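Local coordinates for protein D-threo-3-hydroxyaspartate dehydratase (Delftia, PDB 3WQC) that catalyses the pyridoxal-phosphate-dependent removal of ammonia from D-threo-3-hydroxyaspartate to give oxaloacetate, and also acts on D-serine and the L-3-hydroxyaspartates, at residues L16-D19 against T20-V24; E211-A215 against A216-C220; A245-V249 against F250-V254. One frame throughout, in Å; residues are numbered along the deposited sequence.

Contact 1 of 3, residues L16-D19 against T20-V24; sequences LTLD and TPAAV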
loop_
_atom_site.group_PDB
_atom_site.type_symbol
_atom_site.label_atom_id
_atom_site.label_comp_id
_atom_site.label_asym_id
_atom_site.label_seq_id
_atom_site.Cartn_x
_atom_site.Cartn_y
_atom_site.Cartn_z
ATOM N N LEU B 16 12.264 -1.636 -21.665
ATOM C CA LEU B 16 13.701 -1.645 -21.435
ATOM C C LEU B 16 14.210 -0.343 -20.890
ATOM O O LEU B 16 15.366 -0.292 -20.342
ATOM C CB LEU B 16 14.422 -1.918 -22.782
ATOM C CG LEU B 16 14.264 -3.344 -23.286
ATOM C CD1 LEU B 16 15.005 -3.442 -24.600
ATOM C CD2 LEU B 16 14.858 -4.313 -22.274
ATOM N N THR B 17 13.471 0.763 -21.118
ATOM C CA THR B 17 13.988 2.095 -20.775
ATOM C C THR B 17 13.322 2.670 -19.516
ATOM O O THR B 17 13.852 3.571 -18.906
ATOM C CB THR B 17 13.823 3.138 -21.915
ATOM O OG1 THR B 17 12.418 3.371 -22.145
ATOM C CG2 THR B 17 14.542 2.639 -23.191
ATOM N N LEU B 18 12.159 2.131 -19.112
ATOM C CA LEU B 18 11.527 2.575 -17.856
ATOM C C LEU B 18 12.430 2.356 -16.637
ATOM O O LEU B 18 13.193 1.343 -16.583
ATOM C CB LEU B 18 10.259 1.737 -17.614
ATOM C CG LEU B 18 9.033 2.163 -18.462
ATOM C CD1 LEU B 18 7.917 1.171 -18.254
ATOM C CD2 LEU B 18 8.577 3.629 -18.242
ATOM N N ASP B 19 12.350 3.223 -15.645
ATOM C CA ASP B 19 12.921 2.827 -14.349
ATOM C C ASP B 19 11.990 1.802 -13.698
ATOM O O ASP B 19 10.784 1.657 -14.102
ATOM C CB ASP B 19 13.036 4.060 -13.463
ATOM C CG ASP B 19 13.951 3.843 -12.206
ATOM O OD1 ASP B 19 14.746 2.842 -12.176
ATOM O OD2 ASP B 19 13.891 4.697 -11.258
ATOM N N THR B 20 12.556 1.023 -12.777
ATOM C CA THR B 20 11.795 0.004 -12.061
ATOM C C THR B 20 11.833 0.338 -10.553
ATOM O O THR B 20 12.742 1.022 -10.050
ATOM C CB THR B 20 12.455 -1.370 -12.242
ATOM O OG1 THR B 20 13.844 -1.309 -11.907
ATOM C CG2 THR B 20 12.261 -1.829 -13.687
ATOM N N PRO B 21 10.793 -0.019 -9.814
ATOM C CA PRO B 21 9.618 -0.769 -10.316
ATOM C C PRO B 21 8.614 0.121 -11.069
ATOM O O PRO B 21 8.573 1.330 -10.822
ATOM C CB PRO B 21 8.947 -1.298 -9.000
ATOM C CG PRO B 21 9.318 -0.251 -7.982
ATOM C CD PRO B 21 10.719 0.266 -8.361
ATOM N N ALA B 22 7.797 -0.502 -11.927
ATOM C CA ALA B 22 6.754 0.230 -12.672
ATOM C C ALA B 22 5.554 -0.683 -12.772
ATOM O O ALA B 22 5.687 -1.936 -12.891
ATOM C CB ALA B 22 7.252 0.568 -14.084
ATOM N N ALA B 23 4.347 -0.100 -12.744
ATOM C CA ALA B 23 3.101 -0.902 -12.870
ATOM C C ALA B 23 2.689 -0.878 -14.357
ATOM O O ALA B 23 2.317 0.200 -14.900
ATOM C CB ALA B 23 2.054 -0.258 -11.956
ATOM N N VAL B 24 2.728 -2.033 -15.006
ATOM C CA VAL B 24 2.578 -2.088 -16.444
ATOM C C VAL B 24 1.183 -2.683 -16.730
ATOM O O VAL B 24 0.859 -3.793 -16.217
ATOM C CB VAL B 24 3.669 -3.021 -17.025
ATOM C CG1 VAL B 24 3.399 -3.217 -18.531
ATOM C CG2 VAL B 24 5.057 -2.347 -16.775
HETATM O O HOH W 1 13.799 3.910 -8.550
#
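Asp-19 OD1 is gripped by three N-H donors, and the local one is the backbone N of Thr-20. That bond is weak: it spans 2.9 Å from Thr-20 N to Asp-19 OD1 but is bent to 133° at the hydrogen. The other two donors belong to the second subunit, where Arg-101 NH1 forms a salt bridge with this oxygen and His-100 NE2 a hydrogen bond, a setting likely to favour a charged carboxylate. With chi1 at -165° the carboxylate of Asp-19 is swung away from its own N and set beside its carbonyl carbon, which carries OD1 over to the next peptide. The second oxygen takes a water: the water donates to Asp-19 OD2 at 2.8 Å and more weakly to Thr-20 O at 3.4 Å, bridging side chain and backbone. The threonine hydroxyl looks elsewhere, hydrogen-bonded to Asp-287 OD2 and Thr-273 OG1. A cis peptide between Thr-20 and Pro-21 then bends the loop that follows helix 3-11 into strand 22-26, an inner strand of the mixed beta sheet, antiparallel to 268-278 and parallel to 371-375. Past the bend, the methyl of Ala-22 faces back: its CB lies 3.7 Å from Asp-19 O. Leu-18 meets the same methyl with one branch, CD1 standing 4.3 Å from Ala-22 CB, a loose apolar touch at the start of the strand. The leucine side chain also packs on Leu-271 and Gln-373 of the two flanking strands.

Contact 2 of 3, residues E211-A215 against A216-C220; sequences EALRA and AGLPC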
loop_
_atom_site.group_PDB
_atom_site.type_symbol
_atom_site.label_atom_id
_atom_site.label_comp_id
_atom_site.label_asym_id
_atom_site.label_seq_id
_atom_site.Cartn_x
_atom_site.Cartn_y
_atom_site.Cartn_z
ATOM N N GLU B 211 -38.268 -5.905 -3.659
ATOM C CA GLU B 211 -39.710 -6.267 -3.696
ATOM C C GLU B 211 -40.436 -5.904 -2.397
ATOM O O GLU B 211 -41.636 -5.555 -2.399
ATOM C CB GLU B 211 -39.891 -7.735 -4.008
ATOM C CG GLU B 211 -39.519 -7.973 -5.454
ATOM C CD GLU B 211 -39.526 -9.448 -5.833
ATOM O OE1 GLU B 211 -39.382 -9.803 -7.044
ATOM O OE2 GLU B 211 -39.684 -10.323 -4.950
ATOM N N ALA B 212 -39.728 -5.983 -1.268
ATOM C CA ALA B 212 -40.330 -5.589 0.052
ATOM C C ALA B 212 -40.591 -4.066 0.039
ATOM O O ALA B 212 -41.670 -3.620 0.443
ATOM C CB ALA B 212 -39.415 -6.003 1.198
ATOM N N LEU B 213 -39.598 -3.259 -0.402
ATOM C CA LEU B 213 -39.824 -1.814 -0.444
ATOM C C LEU B 213 -41.045 -1.498 -1.351
ATOM O O LEU B 213 -41.892 -0.683 -1.004
ATOM C CB LEU B 213 -38.561 -1.128 -1.009
ATOM C CG LEU B 213 -37.378 -1.114 -0.018
ATOM C CD1 LEU B 213 -36.126 -0.745 -0.875
ATOM C CD2 LEU B 213 -37.601 -0.075 1.105
ATOM N N ARG B 214 -41.050 -2.115 -2.550
ATOM C CA ARG B 214 -42.143 -1.773 -3.507
ATOM C C ARG B 214 -43.499 -2.286 -2.968
ATOM O O ARG B 214 -44.519 -1.635 -3.167
ATOM C CB ARG B 214 -41.843 -2.486 -4.838
ATOM C CG ARG B 214 -40.576 -1.865 -5.510
ATOM C CD ARG B 214 -40.358 -2.778 -6.833
ATOM N NE ARG B 214 -39.168 -2.565 -7.437
ATOM C CZ ARG B 214 -38.383 -3.477 -7.906
ATOM N NH1 ARG B 214 -38.713 -4.818 -8.005
ATOM N NH2 ARG B 214 -37.257 -3.052 -8.338
ATOM N N ALA B 215 -43.492 -3.405 -2.220
ATOM C CA ALA B 215 -44.763 -3.921 -1.617
ATOM C C ALA B 215 -45.311 -2.892 -0.576
ATOM O O ALA B 215 -46.523 -2.817 -0.393
ATOM C CB ALA B 215 -44.534 -5.296 -0.972
ATOM N N ALA B 216 -44.453 -2.079 0.021
ATOM C CA ALA B 216 -44.825 -1.006 0.965
ATOM C C ALA B 216 -45.145 0.289 0.260
ATOM O O ALA B 216 -45.305 1.343 0.918
ATOM C CB ALA B 216 -43.687 -0.836 2.028
ATOM N N GLY B 217 -45.177 0.308 -1.083
ATOM C CA GLY B 217 -45.501 1.565 -1.818
ATOM C C GLY B 217 -44.338 2.482 -2.040
ATOM O O GLY B 217 -44.551 3.610 -2.465
ATOM N N LEU B 218 -43.112 1.982 -1.757
ATOM C CA LEU B 218 -41.917 2.870 -1.873
ATOM C C LEU B 218 -41.254 2.616 -3.226
ATOM O O LEU B 218 -41.275 1.466 -3.698
ATOM C CB LEU B 218 -40.889 2.522 -0.749
ATOM C CG LEU B 218 -41.425 2.890 0.652
ATOM C CD1 LEU B 218 -40.579 2.173 1.658
ATOM C CD2 LEU B 218 -41.331 4.419 0.808
ATOM N N PRO B 219 -40.710 3.672 -3.866
ATOM C CA PRO B 219 -40.020 3.414 -5.140
ATOM C C PRO B 219 -38.737 2.651 -4.907
ATOM O O PRO B 219 -38.028 2.850 -3.862
ATOM C CB PRO B 219 -39.675 4.824 -5.634
ATOM C CG PRO B 219 -39.589 5.686 -4.364
ATOM C CD PRO B 219 -40.550 5.051 -3.330
ATOM N N CYS B 220 -38.367 1.829 -5.855
ATOM C CA CYS B 220 -37.048 1.130 -5.800
ATOM C C CYS B 220 -36.676 0.757 -7.224
ATOM O O CYS B 220 -36.631 -0.423 -7.525
ATOM C CB CYS B 220 -37.086 -0.066 -4.825
ATOM S SG CYS B 220 -35.389 -0.678 -4.547
#
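Leu-213 and Leu-218 meet through single methyl branches, Leu-213 CD2 lying 3.8 Å from Leu-218 CD1 where the two side chains cross obliquely. The other branch of Leu-213 reaches on to the cysteine, its CD1 being 3.7 Å from Cys-220 SG; one leucine thus touches two residues of the loop through separate methyls. All three residues are buried, and the adjoining backbone is tightly bonded. Helix 192-215 ends here in a Schellman motif: Leu-218 N donates back to Leu-213 O at 3.0 Å, and inside it Gly-217 N donates to Arg-214 O at 2.9 Å, the latter from above the carbonyl plane. Gly-217 is the C-prime residue; its positive phi (84°) would jam a side chain against the preceding carbonyl oxygen. Ala-216 N still bonds to Ala-212 O as in the helix, with a weak second bond to Leu-213 O.

The outer side, by contrast, is open to solvent at Arg-214, Ala-215 and Gly-217. Arg-214, its chain extended from CG to NE, reaches alongside the loop, CG 4.0 Å from Cys-220 CB, and its NH2 bonds to Cys-220 O at 2.8 Å. The acceptor sits at the guanidinium edge, close to its plane, and the donor lies nearly along the C=O axis; NE adds a weak bond to the same oxygen.

The turn belongs to a beta-alpha-beta crossover of the alanine-racemase-like TIM-barrel domain, bringing the chain from helix 192-215 toward strand 222-225 beside its parallel neighbour 175-180. Leu-213 and Cys-220 pack on Val-179 of that neighbour, Leu-218 on its Leu-176, and Ala-216 and Leu-218 against helix 159-171.

Contact 3 of 3, residues A245-V249 against F250-V254; sequences AGVYV and FFDLV. With PLP (pyridoxal-5'-phosphate), chain J.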
loop_
_atom_site.group_PDB
_atom_site.type_symbol
_atom_site.label_atom_id
_atom_site.label_comp_id
_atom_site.label_asym_id
_atom_site.label_seq_id
_atom_site.Cartn_x
_atom_site.Cartn_y
_atom_site.Cartn_z
ATOM N N ALA B 245 -18.710 -4.365 -11.110
ATOM C CA ALA B 245 -17.500 -5.241 -10.995
ATOM C C ALA B 245 -16.334 -4.318 -11.327
ATOM O O ALA B 245 -16.488 -3.340 -12.082
ATOM C CB ALA B 245 -17.523 -6.353 -12.063
ATOM N N GLY B 246 -15.223 -4.571 -10.658
ATOM C CA GLY B 246 -14.047 -3.657 -10.847
ATOM C C GLY B 246 -12.763 -4.414 -11.136
ATOM O O GLY B 246 -12.038 -4.000 -12.063
ATOM N N VAL B 247 -12.388 -5.412 -10.333
ATOM C CA VAL B 247 -11.006 -5.964 -10.437
ATOM C C VAL B 247 -10.865 -6.661 -11.775
ATOM O O VAL B 247 -9.722 -6.788 -12.254
ATOM C CB VAL B 247 -10.644 -6.893 -9.268
ATOM C CG1 VAL B 247 -11.446 -8.230 -9.290
ATOM C CG2 VAL B 247 -9.125 -7.089 -9.215
ATOM N N TYR B 248 -11.955 -7.128 -12.382
ATOM C CA TYR B 248 -11.883 -7.837 -13.680
ATOM C C TYR B 248 -11.100 -7.060 -14.737
ATOM O O TYR B 248 -10.635 -7.678 -15.712
ATOM C CB TYR B 248 -13.330 -8.121 -14.200
ATOM C CG TYR B 248 -13.895 -6.881 -14.864
ATOM C CD1 TYR B 248 -14.507 -5.842 -14.133
ATOM C CD2 TYR B 248 -13.814 -6.703 -16.281
ATOM C CE1 TYR B 248 -14.960 -4.680 -14.736
ATOM C CE2 TYR B 248 -14.225 -5.538 -16.867
ATOM C CZ TYR B 248 -14.858 -4.555 -16.148
ATOM O OH TYR B 248 -15.314 -3.407 -16.746
ATOM N N VAL B 249 -11.050 -5.744 -14.689
ATOM C CA VAL B 249 -10.415 -4.982 -15.729
ATOM C C VAL B 249 -8.967 -5.457 -15.906
ATOM O O VAL B 249 -8.457 -5.526 -17.087
ATOM C CB VAL B 249 -10.565 -3.433 -15.507
ATOM C CG1 VAL B 249 -9.758 -2.914 -14.283
ATOM C CG2 VAL B 249 -10.162 -2.626 -16.761
ATOM N N PHE B 250 -8.321 -5.783 -14.771
ATOM C CA PHE B 250 -6.961 -6.344 -14.828
ATOM C C PHE B 250 -6.849 -7.795 -14.467
ATOM O O PHE B 250 -5.902 -8.491 -14.919
ATOM C CB PHE B 250 -5.992 -5.541 -13.889
ATOM C CG PHE B 250 -5.953 -4.050 -14.202
ATOM C CD1 PHE B 250 -6.003 -3.542 -15.552
ATOM C CD2 PHE B 250 -5.782 -3.146 -13.151
ATOM C CE1 PHE B 250 -5.913 -2.150 -15.811
ATOM C CE2 PHE B 250 -5.661 -1.771 -13.421
ATOM C CZ PHE B 250 -5.758 -1.272 -14.726
ATOM N N PHE B 251 -7.712 -8.294 -13.569
ATOM C CA PHE B 251 -7.535 -9.543 -12.881
ATOM C C PHE B 251 -6.236 -9.585 -12.051
ATOM O O PHE B 251 -5.487 -8.584 -12.037
ATOM C CB PHE B 251 -7.663 -10.815 -13.817
ATOM C CG PHE B 251 -9.069 -11.020 -14.328
ATOM C CD1 PHE B 251 -10.099 -11.316 -13.409
ATOM C CD2 PHE B 251 -9.348 -10.979 -15.696
ATOM C CE1 PHE B 251 -11.399 -11.634 -13.872
ATOM C CE2 PHE B 251 -10.664 -11.261 -16.163
ATOM C CZ PHE B 251 -11.658 -11.599 -15.235
ATOM N N ASP B 252 -6.029 -10.690 -11.350
ATOM C CA ASP B 252 -4.908 -10.871 -10.452
ATOM C C ASP B 252 -4.846 -12.294 -10.013
ATOM O O ASP B 252 -5.662 -13.140 -10.504
ATOM C CB ASP B 252 -4.947 -9.848 -9.285
ATOM C CG ASP B 252 -6.209 -9.994 -8.418
ATOM O OD1 ASP B 252 -6.725 -11.150 -8.354
ATOM O OD2 ASP B 252 -6.675 -8.996 -7.822
ATOM N N LEU B 253 -3.868 -12.650 -9.169
ATOM C CA LEU B 253 -3.711 -14.054 -8.816
ATOM C C LEU B 253 -4.767 -14.567 -7.829
ATOM O O LEU B 253 -5.133 -15.746 -7.851
ATOM C CB LEU B 253 -2.336 -14.311 -8.197
ATOM C CG LEU B 253 -1.187 -14.041 -9.243
ATOM C CD1 LEU B 253 0.129 -14.003 -8.451
ATOM C CD2 LEU B 253 -1.192 -15.158 -10.291
ATOM N N VAL B 254 -5.312 -13.667 -7.000
ATOM C CA VAL B 254 -6.471 -14.062 -6.144
ATOM C C VAL B 254 -7.639 -14.471 -7.082
ATOM O O VAL B 254 -8.255 -15.517 -6.835
ATOM C CB VAL B 254 -6.870 -12.898 -5.221
ATOM C CG1 VAL B 254 -8.294 -13.067 -4.689
ATOM C CG2 VAL B 254 -5.866 -12.884 -4.076
HETATM N N1 PLP J . -19.313 -3.156 -5.275
HETATM C C2 PLP J . -18.791 -2.666 -4.132
HETATM C C2A PLP J . -19.678 -2.011 -3.097
HETATM C C3 PLP J . -17.367 -2.764 -3.920
HETATM O O3 PLP J . -16.855 -2.260 -2.808
HETATM C C4 PLP J . -16.576 -3.409 -4.936
HETATM C C4A PLP J . -15.163 -3.474 -4.753
HETATM C C5 PLP J . -17.217 -3.895 -6.113
HETATM C C6 PLP J . -18.614 -3.810 -6.206
HETATM C C5A PLP J . -16.432 -4.583 -7.203
HETATM O O4P PLP J . -15.924 -5.895 -6.679
HETATM P P PLP J . -14.749 -6.599 -7.508
HETATM O O1P PLP J . -15.230 -6.544 -8.910
HETATM O O2P PLP J . -14.735 -7.981 -6.958
HETATM O O3P PLP J . -13.504 -5.825 -7.356
#
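The Phe-251 ring is covered on one face by the backbone of Tyr-248, whose CA makes a CH-pi contact 3.9 Å from the ring centroid while Tyr-248 O lies toward the rim. Phe-250 holds Val-249 CG1 over the centre of one face, also 3.9 Å from its centroid, and meets Tyr-372 edge-to-face. At the edge of the Tyr-248 ring lie Ala-245 C and Gly-246 N. Val-249 reaches the Phe-250 ring because chi1 (69°) sets CG1 between its own N and carbonyl carbon. Val-247 O ties the turn together, accepting from Phe-250 N at 3.1 Å and Phe-251 N at 2.8 Å. The turn starts in the phosphate-binding loop of the alanine-racemase-like TIM barrel: Gly-246 N bonds almost straight to PLP O1P at 2.6 Å, and Val-247 N to PLP O3P at 3.2 Å; Thr-228 and Tyr-187 also bond PLP. A serine in place of Phe-251 would probably open a gap against the Tyr-248 backbone and lose packing on neighbouring helices. Asp-252 caps helix 253-258, OD1 accepting from Met-255 N, while OD2 accepts from Ala-362 N. Phe-251 packs on both helix 27-44 and helix 228-233, while Val-249 and Phe-250 rest on helix 58-66.

In the fold
The three contacts follow one another in series along the chain; none nests in or crosses another, and each closes a turn within one unbroken run. Contact 1 leads from the N-terminal helix 3-11 into the mixed sheet and faces the second subunit. Contact 2 joins a helix to a strand of the parallel, barrel-like domain, on the opposite side of the chain's centre, with about 53 Å between the centres of contacts 1 and 2. Contact 3 lies near the middle, about 6 Å from that centre, and carries the chain from strand 242-243 past the cofactor to helix 253-258, before strand 268-278 of the mixed sheet. Its nearest atoms are about 7 Å from contact 1.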